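Local coordinates for protein cytochrome P450 (Novosphingobium aromaticivorans, PDB 3OFT) that is a haem protein of the cytochrome P450 superfamily that holds an iron protoporphyrin IX in a fold richer in helix than in strand, at residues W49-G54 with V304-V309; V57-G62 with V291-V296; S69-V74 with S284-A289. One frame throughout, in Å; residues are numbered along the deposited sequence.

Contact 1: residues W49-G54 with V304-V309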
loop_
_atom_site.group_PDB
_atom_site.type_symbol
_atom_site.label_atom_id
_atom_site.label_comp_id
_atom_site.label_asym_id
_atom_site.label_seq_id
_atom_site.Cartn_x
_atom_site.Cartn_y
_atom_site.Cartn_z
ATOM N N TRP A 49 -18.255 -8.918 7.007
ATOM C CA TRP A 49 -18.599 -7.540 7.254
ATOM C C TRP A 49 -17.746 -6.591 6.434
ATOM O O TRP A 49 -16.601 -6.903 6.074
ATOM C CB TRP A 49 -18.438 -7.167 8.734
ATOM C CG TRP A 49 -19.298 -7.953 9.728
ATOM C CD1 TRP A 49 -18.906 -9.039 10.479
ATOM C CD2 TRP A 49 -20.658 -7.682 10.088
ATOM N NE1 TRP A 49 -19.959 -9.453 11.275
ATOM C CE2 TRP A 49 -21.041 -8.646 11.043
ATOM C CE3 TRP A 49 -21.599 -6.726 9.677
ATOM C CZ2 TRP A 49 -22.316 -8.646 11.642
ATOM C CZ3 TRP A 49 -22.884 -6.746 10.251
ATOM C CH2 TRP A 49 -23.226 -7.713 11.217
ATOM N N ILE A 50 -18.310 -5.426 6.150
ATOM C CA ILE A 50 -17.543 -4.325 5.563
ATOM C C ILE A 50 -17.803 -3.062 6.400
ATOM O O ILE A 50 -18.981 -2.665 6.617
ATOM C CB ILE A 50 -17.908 -4.011 4.083
ATOM C CG1 ILE A 50 -17.681 -5.204 3.149
ATOM C CG2 ILE A 50 -17.125 -2.771 3.623
ATOM C CD1 ILE A 50 -18.339 -5.084 1.715
ATOM N N ALA A 51 -16.736 -2.422 6.880
ATOM C CA ALA A 51 -16.913 -1.170 7.616
ATOM C C ALA A 51 -17.154 -0.077 6.568
ATOM O O ALA A 51 -16.379 0.040 5.637
ATOM C CB ALA A 51 -15.709 -0.870 8.456
ATOM N N ALA A 52 -18.236 0.699 6.719
ATOM C CA ALA A 52 -18.741 1.535 5.640
ATOM C C ALA A 52 -18.990 2.978 6.067
ATOM O O ALA A 52 -19.736 3.703 5.421
ATOM C CB ALA A 52 -20.011 0.906 5.032
ATOM N N ARG A 53 -18.376 3.375 7.166
ATOM C CA ARG A 53 -18.416 4.780 7.602
ATOM C C ARG A 53 -17.134 5.049 8.329
ATOM O O ARG A 53 -16.584 4.160 9.014
ATOM C CB ARG A 53 -19.594 5.018 8.555
ATOM C CG ARG A 53 -19.875 6.511 8.875
ATOM C CD ARG A 53 -20.333 6.614 10.339
ATOM N NE ARG A 53 -21.537 5.848 10.467
ATOM C CZ ARG A 53 -21.944 5.157 11.518
ATOM N NH1 ARG A 53 -21.268 5.090 12.655
ATOM N NH2 ARG A 53 -23.073 4.523 11.394
ATOM N N GLY A 54 -16.663 6.292 8.216
ATOM C CA GLY A 54 -15.351 6.655 8.725
ATOM C C GLY A 54 -15.070 6.254 10.149
ATOM O O GLY A 54 -14.017 5.708 10.430
ATOM N N VAL A 304 -13.987 -9.222 8.911
ATOM C CA VAL A 304 -14.315 -7.805 8.783
ATOM C C VAL A 304 -13.354 -7.166 7.769
ATOM O O VAL A 304 -12.135 -7.365 7.872
ATOM C CB VAL A 304 -14.134 -7.053 10.127
ATOM C CG1 VAL A 304 -14.640 -5.616 9.978
ATOM C CG2 VAL A 304 -14.841 -7.809 11.280
ATOM N N TYR A 305 -13.896 -6.439 6.796
ATOM C CA TYR A 305 -13.061 -5.792 5.767
ATOM C C TYR A 305 -13.096 -4.283 6.011
ATOM O O TYR A 305 -14.185 -3.703 6.216
ATOM C CB TYR A 305 -13.614 -6.104 4.380
ATOM C CG TYR A 305 -12.649 -5.877 3.238
ATOM C CD1 TYR A 305 -12.840 -4.823 2.354
ATOM C CD2 TYR A 305 -11.529 -6.704 3.071
ATOM C CE1 TYR A 305 -11.965 -4.626 1.284
ATOM C CE2 TYR A 305 -10.641 -6.502 2.016
ATOM C CZ TYR A 305 -10.875 -5.460 1.139
ATOM O OH TYR A 305 -10.023 -5.260 0.078
ATOM N N LEU A 306 -11.919 -3.661 5.984
ATOM C CA LEU A 306 -11.743 -2.266 6.378
ATOM C C LEU A 306 -11.086 -1.463 5.258
ATOM O O LEU A 306 -9.879 -1.570 5.066
ATOM C CB LEU A 306 -10.848 -2.187 7.624
ATOM C CG LEU A 306 -11.250 -3.030 8.821
ATOM C CD1 LEU A 306 -10.228 -2.856 9.925
ATOM C CD2 LEU A 306 -12.660 -2.638 9.335
ATOM N N PRO A 307 -11.866 -0.626 4.550
ATOM C CA PRO A 307 -11.324 0.191 3.495
ATOM C C PRO A 307 -10.873 1.550 4.000
ATOM O O PRO A 307 -11.680 2.332 4.469
ATOM C CB PRO A 307 -12.485 0.326 2.523
ATOM C CG PRO A 307 -13.707 0.273 3.399
ATOM C CD PRO A 307 -13.344 -0.601 4.571
ATOM N N SER A 308 -9.590 1.850 3.860
ATOM C CA SER A 308 -9.091 3.162 4.319
ATOM C C SER A 308 -9.776 4.353 3.626
ATOM O O SER A 308 -9.951 5.388 4.270
ATOM C CB SER A 308 -7.569 3.275 4.185
ATOM O OG SER A 308 -7.197 3.153 2.819
ATOM N N VAL A 309 -10.195 4.189 2.369
ATOM C CA VAL A 309 -10.860 5.263 1.612
ATOM C C VAL A 309 -12.123 5.763 2.348
ATOM O O VAL A 309 -12.417 6.945 2.301
ATOM C CB VAL A 309 -11.186 4.849 0.134
ATOM C CG1 VAL A 309 -12.231 3.724 0.107
ATOM C CG2 VAL A 309 -11.657 6.084 -0.731
#
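Trp49 and Tyr305 are joined through their backbones: Tyr305 N donates to Trp49 O at 2.8 Å, with 149° at the hydrogen. The next bond is straighter. Ala51 N gives its hydrogen to Tyr305 O at 2.9 Å, with 170° at the hydrogen. Tyr305 O also receives a CA-H...O contact from Ile50 CA. These bonds pair strands 48-51 and 303-307 in parallel, Trp49 beside Val304 and Ile50 beside Tyr305. Strands 48-51 and 303-307 are the two central strands of the mixed beta-sheet of this P450. Strands 39-42 and 282-287 flank them.

The apolar contacts fall on both faces of the sheet. On one, Ile50 CG1 lies 4.3 Å from Tyr305 CB. Tyr305 CG is anti to the backbone N, chi1 -162°, which carries the phenol away from Ile50. Its OH is hydrogen-bonded to Asn383. On the other face, Trp49 CB meets Val304 CG1. The Trp49 indole turns away, and its NE1 bonds to Asp302. Where the strands end, Ala51 CB points toward the partner strand and packs against the methyl Leu306 CD2 at 3.6 Å. Pro307 CD approaches Ala51 O at 3.3 Å. This buried carbonyl oxygen has no hydrogen-bond partner in the model.

Contact 2: residues V57-G62 with V291-V296. With HEM (protoporphyrin IX containing Fe), chain D.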
loop_
_atom_site.group_PDB
_atom_site.type_symbol
_atom_site.label_atom_id
_atom_site.label_comp_id
_atom_site.label_asym_id
_atom_site.label_seq_id
_atom_site.Cartn_x
_atom_site.Cartn_y
_atom_site.Cartn_z
ATOM N N VAL A 57 -14.657 2.400 10.478
ATOM C CA VAL A 57 -13.369 1.970 9.865
ATOM C C VAL A 57 -12.276 2.247 10.832
ATOM O O VAL A 57 -11.462 1.352 11.174
ATOM C CB VAL A 57 -13.034 2.748 8.555
ATOM C CG1 VAL A 57 -11.596 2.370 8.018
ATOM C CG2 VAL A 57 -14.054 2.426 7.487
ATOM N N ARG A 58 -12.242 3.498 11.309
ATOM C CA ARG A 58 -11.156 3.913 12.200
ATOM C C ARG A 58 -11.123 3.125 13.551
ATOM O O ARG A 58 -10.037 2.717 14.040
ATOM C CB ARG A 58 -11.224 5.430 12.430
ATOM C CG ARG A 58 -10.130 5.960 13.276
ATOM C CD ARG A 58 -8.831 6.033 12.509
ATOM N NE ARG A 58 -7.832 6.779 13.292
ATOM C CZ ARG A 58 -6.722 7.315 12.787
ATOM N NH1 ARG A 58 -6.461 7.187 11.501
ATOM N NH2 ARG A 58 -5.867 7.950 13.578
ATOM N N GLU A 59 -12.282 2.913 14.157
ATOM C CA GLU A 59 -12.361 2.214 15.442
ATOM C C GLU A 59 -11.990 0.731 15.329
ATOM O O GLU A 59 -11.240 0.193 16.147
ATOM C CB GLU A 59 -13.724 2.399 16.126
ATOM C CG GLU A 59 -14.871 1.542 15.575
ATOM C CD GLU A 59 -16.135 1.572 16.435
ATOM O OE1 GLU A 59 -17.184 1.107 15.932
ATOM O OE2 GLU A 59 -16.075 2.061 17.588
ATOM N N LEU A 60 -12.513 0.055 14.323
ATOM C CA LEU A 60 -12.242 -1.392 14.209
ATOM C C LEU A 60 -10.798 -1.698 13.796
ATOM O O LEU A 60 -10.209 -2.689 14.237
ATOM C CB LEU A 60 -13.180 -1.944 13.152
ATOM C CG LEU A 60 -14.549 -2.499 13.554
ATOM C CD1 LEU A 60 -15.067 -2.287 14.987
ATOM C CD2 LEU A 60 -15.607 -2.552 12.364
ATOM N N TRP A 61 -10.208 -0.827 12.975
ATOM C CA TRP A 61 -8.830 -1.021 12.503
ATOM C C TRP A 61 -7.867 -0.956 13.681
ATOM O O TRP A 61 -6.848 -1.662 13.716
ATOM C CB TRP A 61 -8.484 0.072 11.491
ATOM C CG TRP A 61 -7.350 -0.253 10.533
ATOM C CD1 TRP A 61 -6.112 -0.748 10.825
ATOM C CD2 TRP A 61 -7.373 -0.019 9.132
ATOM N NE1 TRP A 61 -5.356 -0.861 9.648
ATOM C CE2 TRP A 61 -6.120 -0.414 8.608
ATOM C CE3 TRP A 61 -8.339 0.483 8.261
ATOM C CZ2 TRP A 61 -5.813 -0.331 7.234
ATOM C CZ3 TRP A 61 -8.034 0.579 6.891
ATOM C CH2 TRP A 61 -6.774 0.171 6.400
ATOM N N GLY A 62 -8.191 -0.103 14.646
ATOM C CA GLY A 62 -7.333 0.092 15.798
ATOM C C GLY A 62 -7.530 -0.930 16.918
ATOM O O GLY A 62 -6.717 -0.981 17.853
ATOM N N VAL A 291 -17.471 -8.194 19.164
ATOM C CA VAL A 291 -17.218 -6.743 19.115
ATOM C C VAL A 291 -18.505 -6.047 18.722
ATOM O O VAL A 291 -19.002 -6.225 17.607
ATOM C CB VAL A 291 -16.124 -6.333 18.045
ATOM C CG1 VAL A 291 -16.025 -4.786 17.912
ATOM C CG2 VAL A 291 -14.775 -6.931 18.365
ATOM N N ASP A 292 -19.026 -5.226 19.618
ATOM C CA ASP A 292 -20.164 -4.397 19.277
ATOM C C ASP A 292 -19.680 -3.172 18.537
ATOM O O ASP A 292 -18.702 -2.534 18.975
ATOM C CB ASP A 292 -20.865 -3.918 20.540
ATOM C CG ASP A 292 -21.695 -5.012 21.203
ATOM O OD1 ASP A 292 -21.710 -6.165 20.701
ATOM O OD2 ASP A 292 -22.332 -4.703 22.242
ATOM N N ALA A 293 -20.399 -2.831 17.465
ATOM C CA ALA A 293 -20.025 -1.755 16.569
ATOM C C ALA A 293 -21.248 -1.309 15.772
ATOM O O ALA A 293 -21.963 -2.137 15.179
ATOM C CB ALA A 293 -18.928 -2.227 15.623
ATOM N N ASP A 294 -21.478 -0.002 15.733
ATOM C CA ASP A 294 -22.561 0.578 14.941
ATOM C C ASP A 294 -23.937 -0.064 15.200
ATOM O O ASP A 294 -24.766 -0.140 14.286
ATOM C CB ASP A 294 -22.237 0.501 13.441
ATOM C CG ASP A 294 -23.231 1.299 12.592
ATOM O OD1 ASP A 294 -23.560 2.439 12.993
ATOM O OD2 ASP A 294 -23.682 0.809 11.533
ATOM N N GLY A 295 -24.156 -0.567 16.416
ATOM C CA GLY A 295 -25.441 -1.187 16.766
ATOM C C GLY A 295 -25.627 -2.649 16.391
ATOM O O GLY A 295 -26.745 -3.182 16.462
ATOM N N VAL A 296 -24.553 -3.305 15.963
ATOM C CA VAL A 296 -24.576 -4.749 15.717
ATOM C C VAL A 296 -23.405 -5.374 16.467
ATOM O O VAL A 296 -22.634 -4.656 17.117
ATOM C CB VAL A 296 -24.539 -5.138 14.214
ATOM C CG1 VAL A 296 -25.829 -4.712 13.495
ATOM C CG2 VAL A 296 -23.267 -4.586 13.507
HETATM C CHA HEM D . 1.531 -2.165 7.027
HETATM C CHB HEM D . -0.080 0.872 3.579
HETATM C CHC HEM D . 4.416 1.270 1.868
HETATM C CHD HEM D . 5.762 -2.473 4.567
HETATM C C1A HEM D . 0.737 -1.318 6.275
HETATM C C2A HEM D . -0.647 -1.025 6.561
HETATM C C3A HEM D . -1.116 -0.195 5.636
HETATM C C4A HEM D . -0.034 0.053 4.680
HETATM C CMA HEM D . -2.576 0.319 5.572
HETATM C CAA HEM D . -1.448 -1.552 7.788
HETATM C CBA HEM D . -1.942 -2.942 7.456
HETATM C CGA HEM D . -2.833 -3.513 8.548
HETATM O O1A HEM D . -3.199 -4.726 8.444
HETATM O O2A HEM D . -3.216 -2.818 9.542
HETATM C C1B HEM D . 1.001 1.271 2.805
HETATM C C2B HEM D . 0.974 2.258 1.757
HETATM C C3B HEM D . 2.237 2.356 1.296
HETATM C C4B HEM D . 3.069 1.434 2.044
HETATM C CMB HEM D . -0.290 3.018 1.315
HETATM C CAB HEM D . 2.847 3.201 0.173
HETATM C CBB HEM D . 2.123 4.013 -0.619
HETATM C C1C HEM D . 5.221 0.315 2.416
HETATM C C2C HEM D . 6.649 0.134 2.190
HETATM C C3C HEM D . 6.999 -0.949 2.939
HETATM C C4C HEM D . 5.855 -1.388 3.704
HETATM C CMC HEM D . 7.521 1.003 1.228
HETATM C CAC HEM D . 8.376 -1.627 3.150
HETATM C CBC HEM D . 9.311 -1.657 2.207
HETATM C C1D HEM D . 4.787 -2.708 5.480
HETATM C C2D HEM D . 4.871 -3.728 6.516
HETATM C C3D HEM D . 3.577 -3.591 7.296
HETATM C C4D HEM D . 2.808 -2.558 6.660
HETATM C CMD HEM D . 6.070 -4.701 6.802
HETATM C CAD HEM D . 3.206 -4.465 8.529
HETATM C CBD HEM D . 3.441 -3.573 9.761
HETATM C CGD HEM D . 2.896 -4.363 10.956
HETATM O O1D HEM D . 2.121 -5.328 10.795
HETATM O O2D HEM D . 3.182 -4.009 12.104
HETATM N NA HEM D . 1.092 -0.619 5.119
HETATM N NB HEM D . 2.301 0.840 2.969
HETATM N NC HEM D . 4.793 -0.593 3.371
HETATM N ND HEM D . 3.559 -2.063 5.582
HETATM FE FE HEM D . 2.958 -0.556 4.309
HETATM O O HOH W 1 -19.455 1.940 16.472
HETATM O O HOH W 2 2.354 -2.315 2.807
#
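Leu60 and Glu59 of helix 54-62 reach the hairpin formed by strands 291-293 and 296-298. Glu59 can be followed outward. Its CB points toward the hairpin. CG sits between the backbone N and the carbonyl carbon, chi1 78°, and the chain is extended beyond it. CD then brings the carboxylate to Ala293. OE1 lies 3.8 Å from Ala293 CB. Glu59 OE1 is also 2.5 Å from a water that donates to it, an unusually short distance. That water accepts in turn from Asp294 N at 2.9 Å, so it bridges the carboxylate to the turn. No direct hydrogen bond links the two segments.

Leu60 supplies the apolar part. Its CD1 methyl meets Ala293 CB at 3.9 Å and Val291 CG1 at 4.0 Å. The Leu60 and Val291 side chains run at a slant to each other. Leu60 also rests on Val304 and Leu306 of the central sheet.

The hairpin closes with a type I' turn from Ala293 to Val296. Ala293 and Val296 exchange backbone hydrogen bonds in both directions. The Asp294 carboxylate forms salt bridges with Arg10 and Arg53.

Trp61 serves the cofactor from another side of the helix. With CG anti to the backbone N, chi1 -158°, the indole is directed at the haem. NE1 donates to the propionate oxygen O2A at 2.9 Å, with 147° at the hydrogen. The oxygen lies at the ring edge, near its plane. CZ2 meets the haem methyl CMA at 3.7 Å. The helix thus packs on a beta-hairpin and also contributes to the propionate end of the P450 haem pocket.

Contact 3: residues S69-V74 with S284-A289. With HEM (protoporphyrin IX containing Fe), chain D.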
loop_
_atom_site.group_PDB
_atom_site.type_symbol
_atom_site.label_atom_id
_atom_site.label_comp_id
_atom_site.label_asym_id
_atom_site.label_seq_id
_atom_site.Cartn_x
_atom_site.Cartn_y
_atom_site.Cartn_z
ATOM N N SER A 69 -5.270 -9.963 13.090
ATOM C CA SER A 69 -4.673 -9.744 11.767
ATOM C C SER A 69 -4.284 -11.065 11.135
ATOM O O SER A 69 -3.676 -11.094 10.052
ATOM C CB SER A 69 -3.434 -8.856 11.859
ATOM O OG SER A 69 -3.824 -7.520 12.150
ATOM N N GLN A 70 -4.617 -12.167 11.805
ATOM C CA GLN A 70 -4.133 -13.455 11.342
ATOM C C GLN A 70 -4.618 -13.861 9.969
ATOM O O GLN A 70 -3.869 -14.465 9.193
ATOM C CB GLN A 70 -4.603 -14.553 12.293
ATOM C CG GLN A 70 -3.644 -15.616 12.406
ATOM C CD GLN A 70 -2.882 -15.420 13.670
ATOM O OE1 GLN A 70 -2.310 -14.333 13.915
ATOM N NE2 GLN A 70 -2.898 -16.447 14.526
ATOM N N CYS A 71 -5.884 -13.569 9.682
ATOM C CA CYS A 71 -6.542 -14.084 8.456
ATOM C C CYS A 71 -5.905 -13.580 7.122
ATOM O O CYS A 71 -5.929 -14.289 6.107
ATOM C CB CYS A 71 -8.048 -13.767 8.500
ATOM S SG CYS A 71 -8.493 -11.963 8.412
ATOM N N LEU A 72 -5.363 -12.362 7.137
ATOM C CA LEU A 72 -4.768 -11.676 5.958
ATOM C C LEU A 72 -5.793 -11.217 4.919
ATOM O O LEU A 72 -5.732 -10.085 4.449
ATOM C CB LEU A 72 -3.648 -12.483 5.264
ATOM C CG LEU A 72 -2.881 -11.837 4.081
ATOM C CD1 LEU A 72 -2.100 -10.629 4.597
ATOM C CD2 LEU A 72 -1.903 -12.808 3.416
ATOM N N ALA A 73 -6.704 -12.113 4.546
ATOM C CA ALA A 73 -7.611 -11.822 3.461
ATOM C C ALA A 73 -8.883 -12.596 3.600
ATOM O O ALA A 73 -8.935 -13.645 4.312
ATOM C CB ALA A 73 -6.968 -12.112 2.106
ATOM N N VAL A 74 -9.915 -12.119 2.907
ATOM C CA VAL A 74 -11.151 -12.890 2.811
ATOM C C VAL A 74 -11.060 -14.151 1.913
ATOM O O VAL A 74 -11.904 -15.042 2.027
ATOM C CB VAL A 74 -12.386 -12.002 2.424
ATOM C CG1 VAL A 74 -12.555 -10.852 3.456
ATOM C CG2 VAL A 74 -12.244 -11.486 1.029
ATOM N N SER A 284 -8.114 -6.908 6.001
ATOM C CA SER A 284 -9.074 -7.854 6.621
ATOM C C SER A 284 -8.728 -8.125 8.077
ATOM O O SER A 284 -7.552 -8.030 8.471
ATOM C CB SER A 284 -9.074 -9.184 5.849
ATOM O OG SER A 284 -9.457 -9.004 4.491
ATOM N N ARG A 285 -9.738 -8.443 8.895
ATOM C CA ARG A 285 -9.479 -8.918 10.263
ATOM C C ARG A 285 -10.399 -10.074 10.542
ATOM O O ARG A 285 -11.459 -10.155 9.934
ATOM C CB ARG A 285 -9.834 -7.815 11.293
ATOM C CG ARG A 285 -9.002 -6.494 11.179
ATOM C CD ARG A 285 -7.545 -6.794 11.542
ATOM N NE ARG A 285 -6.761 -5.549 11.694
ATOM C CZ ARG A 285 -5.852 -5.133 10.835
ATOM N NH1 ARG A 285 -5.569 -5.801 9.710
ATOM N NH2 ARG A 285 -5.168 -4.030 11.123
ATOM N N ASN A 286 -10.041 -10.933 11.501
ATOM C CA ASN A 286 -10.968 -11.967 11.929
ATOM C C ASN A 286 -11.234 -11.731 13.402
ATOM O O ASN A 286 -10.317 -11.521 14.193
ATOM C CB ASN A 286 -10.406 -13.398 11.657
ATOM C CG ASN A 286 -9.020 -13.623 12.260
ATOM O OD1 ASN A 286 -8.012 -13.017 11.847
ATOM N ND2 ASN A 286 -8.944 -14.545 13.213
ATOM N N ALA A 287 -12.498 -11.760 13.776
ATOM C CA ALA A 287 -12.831 -11.528 15.168
ATOM C C ALA A 287 -12.362 -12.686 16.068
ATOM O O ALA A 287 -12.636 -13.860 15.786
ATOM C CB ALA A 287 -14.321 -11.272 15.321
ATOM N N VAL A 288 -11.648 -12.353 17.144
ATOM C CA VAL A 288 -11.271 -13.349 18.192
ATOM C C VAL A 288 -12.020 -13.180 19.548
ATOM O O VAL A 288 -11.842 -13.998 20.496
ATOM C CB VAL A 288 -9.739 -13.418 18.425
ATOM C CG1 VAL A 288 -9.024 -13.995 17.187
ATOM C CG2 VAL A 288 -9.211 -12.042 18.805
ATOM N N ALA A 289 -12.817 -12.111 19.627
ATOM C CA ALA A 289 -13.776 -11.840 20.715
ATOM C C ALA A 289 -14.948 -11.154 20.042
ATOM O O ALA A 289 -14.763 -10.560 18.990
ATOM C CB ALA A 289 -13.164 -10.917 21.771
HETATM C CHA HEM D . 1.531 -2.165 7.027
HETATM C CHB HEM D . -0.080 0.872 3.579
HETATM C CHC HEM D . 4.416 1.270 1.868
HETATM C CHD HEM D . 5.762 -2.473 4.567
HETATM C C1A HEM D . 0.737 -1.318 6.275
HETATM C C2A HEM D . -0.647 -1.025 6.561
HETATM C C3A HEM D . -1.116 -0.195 5.636
HETATM C C4A HEM D . -0.034 0.053 4.680
HETATM C CMA HEM D . -2.576 0.319 5.572
HETATM C CAA HEM D . -1.448 -1.552 7.788
HETATM C CBA HEM D . -1.942 -2.942 7.456
HETATM C CGA HEM D . -2.833 -3.513 8.548
HETATM O O1A HEM D . -3.199 -4.726 8.444
HETATM O O2A HEM D . -3.216 -2.818 9.542
HETATM C C1B HEM D . 1.001 1.271 2.805
HETATM C C2B HEM D . 0.974 2.258 1.757
HETATM C C3B HEM D . 2.237 2.356 1.296
HETATM C C4B HEM D . 3.069 1.434 2.044
HETATM C CMB HEM D . -0.290 3.018 1.315
HETATM C CAB HEM D . 2.847 3.201 0.173
HETATM C CBB HEM D . 2.123 4.013 -0.619
HETATM C C1C HEM D . 5.221 0.315 2.416
HETATM C C2C HEM D . 6.649 0.134 2.190
HETATM C C3C HEM D . 6.999 -0.949 2.939
HETATM C C4C HEM D . 5.855 -1.388 3.704
HETATM C CMC HEM D . 7.521 1.003 1.228
HETATM C CAC HEM D . 8.376 -1.627 3.150
HETATM C CBC HEM D . 9.311 -1.657 2.207
HETATM C C1D HEM D . 4.787 -2.708 5.480
HETATM C C2D HEM D . 4.871 -3.728 6.516
HETATM C C3D HEM D . 3.577 -3.591 7.296
HETATM C C4D HEM D . 2.808 -2.558 6.660
HETATM C CMD HEM D . 6.070 -4.701 6.802
HETATM C CAD HEM D . 3.206 -4.465 8.529
HETATM C CBD HEM D . 3.441 -3.573 9.761
HETATM C CGD HEM D . 2.896 -4.363 10.956
HETATM O O1D HEM D . 2.121 -5.328 10.795
HETATM O O2D HEM D . 3.182 -4.009 12.104
HETATM N NA HEM D . 1.092 -0.619 5.119
HETATM N NB HEM D . 2.301 0.840 2.969
HETATM N NC HEM D . 4.793 -0.593 3.371
HETATM N ND HEM D . 3.559 -2.063 5.582
HETATM FE FE HEM D . 2.958 -0.556 4.309
HETATM O O HOH W 3 -4.821 -9.237 8.260
HETATM O O HOH W 4 -5.349 -7.510 5.283
HETATM O O HOH W 5 -7.342 -8.456 2.724
HETATM O O HOH W 2 2.354 -2.315 2.807
#
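Ser69 OG lies over one face of the Arg285 guanidinium, 3.4 Å from CZ. It sits above the centre of the group, and its approach to NH1 is too poorly angled for a hydrogen bond. The Arg285 side chain starts away from the 69-74 loop. Its bend at chi2, -67°, brings the guanidinium back beside Ser69. NH1 then donates to haem O1A at 2.9 Å and NH2 to O2A at 2.8 Å. NH1 also gives a hydrogen bond to Ser284 O, nearly in the guanidinium plane. Three bonds therefore fix the rotation of the group. This pair of arginine-propionate hydrogen bonds is part of the P450 haem site, where strand 282-287 of the mixed sheet comes up to the cofactor. The guanidinium's positive charge probably balances the propionate's negative charge.

Asn286 meets Cys71 farther along the strand. Its CG lies between the backbone N and the carbonyl carbon, chi1 54°, which swings the amide toward the loop and Cys71. Cys71 N donates to OD1 at 3.1 Å from well above the amide carbonyl plane. Cys71 SG takes the same kind of rotamer and packs on the strand backbone, 3.4 Å from Arg285 C. It also touches Ser284 CB.

Waters fill in much of the polar contact around Ser284. One donates to both Ser69 O and Ser284 O. A second donates to Leu72 O and accepts from Ser284 N. A third joins Leu72 O to Ser284 OG, 2.8 Å from the hydroxyl. The Leu72 side chain points away from the strand and touches the bound (2R,5R)-hexane-2,5-diol.

In the fold
Contacts 1 and 3 share one sheet. Strand 303-307 lies between strands 48-51 and 282-287, and Val304 O is 2.8 Å from Arg285 N in a probable hydrogen bond. The centres of contacts 1 and 3 are about 13 Å apart. Contact 2 lies about 9 Å from contact 1, centre to centre. Helix 54-62 follows strand 48-51, and the Arg53 NH2 to Asp294 OD1 salt bridge, 2.7 Å, ties the two contacts. Contacts 2 and 3 converge on the haem. Trp61 CD1 and Arg285 NH2 are 3.4 Å apart, and both residues hold the same propionate. The Tyr305 side chain of contact 1 lies about 5 Å from the bound (2R,5R)-hexane-2,5-diol.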